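Local coordinates for Glyco_hydro_cc domain-containing protein (Blastomyces gilchristii, PDB 6UB0) that probably cleaves beta-1,3-glucan as a curdlan-specific exo-beta-1,3-glucanase of glycoside hydrolase family GH128, holding laminaribiose at the -2 and -1 subsites, at residues Arg205-Phe210 and Lys225-Ile230. Residues are numbered along the deposited sequence; the frame is centred on the assembly and turned at random.
Sequences RYASFF and KAYKTI. With BGC (beta-D-glucopyranose), chain B.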
loop_
_atom_site.group_PDB
_atom_site.type_symbol
_atom_site.label_atom_id
_atom_site.label_comp_id
_atom_site.label_asym_id
_atom_site.label_seq_id
_atom_site.Cartn_x
_atom_site.Cartn_y
_atom_site.Cartn_z
ATOM N N ARG A 205 8.425 1.257 1.086
ATOM C CA ARG A 205 7.424 1.789 2.052
ATOM C C ARG A 205 6.450 0.700 2.487
ATOM O O ARG A 205 6.266 -0.291 1.728
ATOM C CB ARG A 205 6.667 2.983 1.479
ATOM C CG ARG A 205 7.455 4.289 1.490
ATOM C CD ARG A 205 6.565 5.466 1.149
ATOM N NE ARG A 205 7.155 6.761 1.419
ATOM C CZ ARG A 205 6.638 7.937 1.064
ATOM N NH1 ARG A 205 5.493 7.989 0.404
ATOM N NH2 ARG A 205 7.266 9.058 1.404
ATOM N N TYR A 206 5.898 0.824 3.708
ATOM C CA TYR A 206 4.870 -0.146 4.186
ATOM C C TYR A 206 3.888 0.538 5.142
ATOM O O TYR A 206 4.248 1.601 5.692
ATOM C CB TYR A 206 5.516 -1.399 4.782
ATOM C CG TYR A 206 6.346 -1.111 6.004
ATOM C CD1 TYR A 206 5.750 -0.897 7.233
ATOM C CD2 TYR A 206 7.724 -0.955 5.907
ATOM C CE1 TYR A 206 6.501 -0.571 8.345
ATOM C CE2 TYR A 206 8.492 -0.653 7.022
ATOM C CZ TYR A 206 7.866 -0.400 8.228
ATOM O OH TYR A 206 8.612 -0.067 9.313
ATOM N N ALA A 207 2.759 -0.132 5.411
ATOM C CA ALA A 207 1.694 0.307 6.339
ATOM C C ALA A 207 1.019 -0.912 6.951
ATOM O O ALA A 207 0.426 -1.754 6.229
ATOM C CB ALA A 207 0.684 1.158 5.644
ATOM N N SER A 208 1.077 -1.017 8.261
ATOM C CA SER A 208 0.266 -2.011 8.984
ATOM C C SER A 208 -1.190 -1.645 8.827
ATOM O O SER A 208 -1.505 -0.427 8.682
ATOM C CB SER A 208 0.624 -2.111 10.436
ATOM O OG SER A 208 0.684 -3.482 10.789
ATOM N N PHE A 209 -2.043 -2.670 8.839
ATOM C CA PHE A 209 -3.482 -2.506 8.562
ATOM C C PHE A 209 -4.260 -2.510 9.881
ATOM O O PHE A 209 -4.388 -3.544 10.481
ATOM C CB PHE A 209 -3.951 -3.624 7.622
ATOM C CG PHE A 209 -5.412 -3.589 7.304
ATOM C CD1 PHE A 209 -5.918 -2.823 6.262
ATOM C CD2 PHE A 209 -6.314 -4.345 8.057
ATOM C CE1 PHE A 209 -7.263 -2.827 5.958
ATOM C CE2 PHE A 209 -7.667 -4.317 7.758
ATOM C CZ PHE A 209 -8.148 -3.587 6.706
ATOM N N PHE A 210 -4.824 -1.390 10.342
ATOM C CA PHE A 210 -4.604 -0.023 9.896
ATOM C C PHE A 210 -4.870 0.924 11.081
ATOM O O PHE A 210 -5.287 0.443 12.168
ATOM C CB PHE A 210 -5.509 0.351 8.734
ATOM C CG PHE A 210 -7.029 0.325 8.902
ATOM C CD1 PHE A 210 -7.705 -0.799 9.324
ATOM C CD2 PHE A 210 -7.753 1.453 8.577
ATOM C CE1 PHE A 210 -9.075 -0.784 9.435
ATOM C CE2 PHE A 210 -9.135 1.463 8.684
ATOM C CZ PHE A 210 -9.782 0.340 9.100
ATOM N N LYS A 225 0.792 1.471 20.014
ATOM C CA LYS A 225 2.088 1.851 20.638
ATOM C C LYS A 225 3.259 1.114 19.999
ATOM O O LYS A 225 4.298 1.739 19.777
ATOM C CB LYS A 225 2.124 1.470 22.115
ATOM C CG LYS A 225 1.380 2.392 23.060
ATOM C CD LYS A 225 1.223 1.757 24.438
ATOM C CE LYS A 225 0.749 2.723 25.503
ATOM N NZ LYS A 225 1.187 2.307 26.860
ATOM N N ALA A 226 3.124 -0.188 19.772
ATOM C CA ALA A 226 4.178 -1.017 19.153
ATOM C C ALA A 226 4.502 -0.475 17.752
ATOM O O ALA A 226 5.703 -0.401 17.368
ATOM C CB ALA A 226 3.724 -2.449 19.078
ATOM N N TYR A 227 3.466 -0.211 16.950
ATOM C CA TYR A 227 3.647 0.254 15.563
ATOM C C TYR A 227 4.365 1.612 15.610
ATOM O O TYR A 227 5.202 1.854 14.751
ATOM C CB TYR A 227 2.312 0.342 14.830
ATOM C CG TYR A 227 2.433 0.679 13.366
ATOM C CD1 TYR A 227 3.203 -0.099 12.528
ATOM C CD2 TYR A 227 1.644 1.654 12.790
ATOM C CE1 TYR A 227 3.315 0.172 11.177
ATOM C CE2 TYR A 227 1.717 1.921 11.431
ATOM C CZ TYR A 227 2.520 1.150 10.605
ATOM O OH TYR A 227 2.654 1.408 9.263
ATOM N N LYS A 228 4.136 2.403 16.656
ATOM C CA LYS A 228 4.681 3.791 16.816
ATOM C C LYS A 228 6.151 3.806 17.248
ATOM O O LYS A 228 6.802 4.826 16.942
ATOM C CB LYS A 228 3.859 4.552 17.859
ATOM C CG LYS A 228 4.129 6.047 17.946
ATOM C CD LYS A 228 3.078 6.715 18.781
ATOM C CE LYS A 228 3.096 8.219 18.712
ATOM N NZ LYS A 228 2.244 8.755 19.798
ATOM N N THR A 229 6.634 2.769 17.960
ATOM C CA THR A 229 7.902 2.787 18.738
ATOM C C THR A 229 8.915 1.764 18.220
ATOM O O THR A 229 10.068 1.942 18.521
ATOM C CB THR A 229 7.681 2.464 20.223
ATOM O OG1 THR A 229 7.247 1.111 20.283
ATOM C CG2 THR A 229 6.674 3.344 20.925
ATOM N N ILE A 230 8.511 0.710 17.507
ATOM C CA ILE A 230 9.442 -0.414 17.252
ATOM C C ILE A 230 10.451 0.045 16.195
ATOM O O ILE A 230 10.203 0.853 15.273
ATOM C CB ILE A 230 8.684 -1.688 16.876
ATOM C CG1 ILE A 230 7.996 -2.274 18.108
ATOM C CG2 ILE A 230 9.620 -2.662 16.197
ATOM C CD1 ILE A 230 7.042 -3.385 17.814
ATOM O OXT ILE A 230 11.586 -0.419 16.283
HETATM C C2 BGC B . -11.571 -0.866 1.359
HETATM C C3 BGC B . -11.394 0.608 1.574
HETATM C C4 BGC B . -11.382 0.821 3.072
HETATM C C5 BGC B . -10.298 -0.059 3.729
HETATM C C6 BGC B . -10.159 -0.095 5.257
HETATM C C1 BGC B . -10.547 -1.699 2.078
HETATM O O2 BGC B . -11.417 -1.052 -0.053
HETATM O O3 BGC B . -12.356 1.425 0.841
HETATM O O4 BGC B . -11.189 2.230 3.198
HETATM O O5 BGC B . -10.507 -1.455 3.490
HETATM O O6 BGC B . -11.488 -0.324 5.802
#
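Tyr227 reaches from the C-terminal helix to the backbone of Ala207 and Ser208 and is the one residue of 225-230 that touches 205-210. From CB, which points at the strand, the side chain leaves with CG anti to the backbone N (chi1 -174°), a torsion that sends the ring away from the helix. Ser208 CB lies over one face of the ring, displaced toward the rim on the side of CD1 and CE1, in a CH-pi contact 3.9 Å from the ring centroid and 3.6 Å from Tyr227 CE1. The same CE1 also meets Tyr206 CE1 at 4.3 Å, approaching the edge of the Tyr206 ring near its plane. Farther out, CZ passes 3.5 Å from Ser208 N, and the tip closes the contact: Tyr227 OH accepts a hydrogen bond from Ser208 N at 3.1 Å, with an N-H...O angle of 156°, and sits 3.3 Å from Ala207 CA. A second bond, to Gly6 O, ties this buried hydroxyl to the first strand of the chain.

The glycosyl hydrolase catalytic core belongs to the TIM-barrel clan, and here its last parallel strand, 203-208, and its first, 5-8, are bridged by one phenol of the terminal helix 222-229; the short segments 205-208 and 225-229 run nearly antiparallel, at 162°. The hydroxyl of Tyr206 is hydrogen-bonded to Asp198 of helix 183-199 and to Arg5.

After Ser208 a cis peptide joins Phe209 to Phe210, whose side chains turn away from the helix into the glycan pocket. Phe210 CD1 stands 3.7 Å above the Phe209 ring, while the Phe210 ring takes C6 of the beta-D-glucopyranose over one face, with CZ 3.8 Å from the sugar O6; Asn10, Trp47 and Gln81 hydrogen-bond the same sugar.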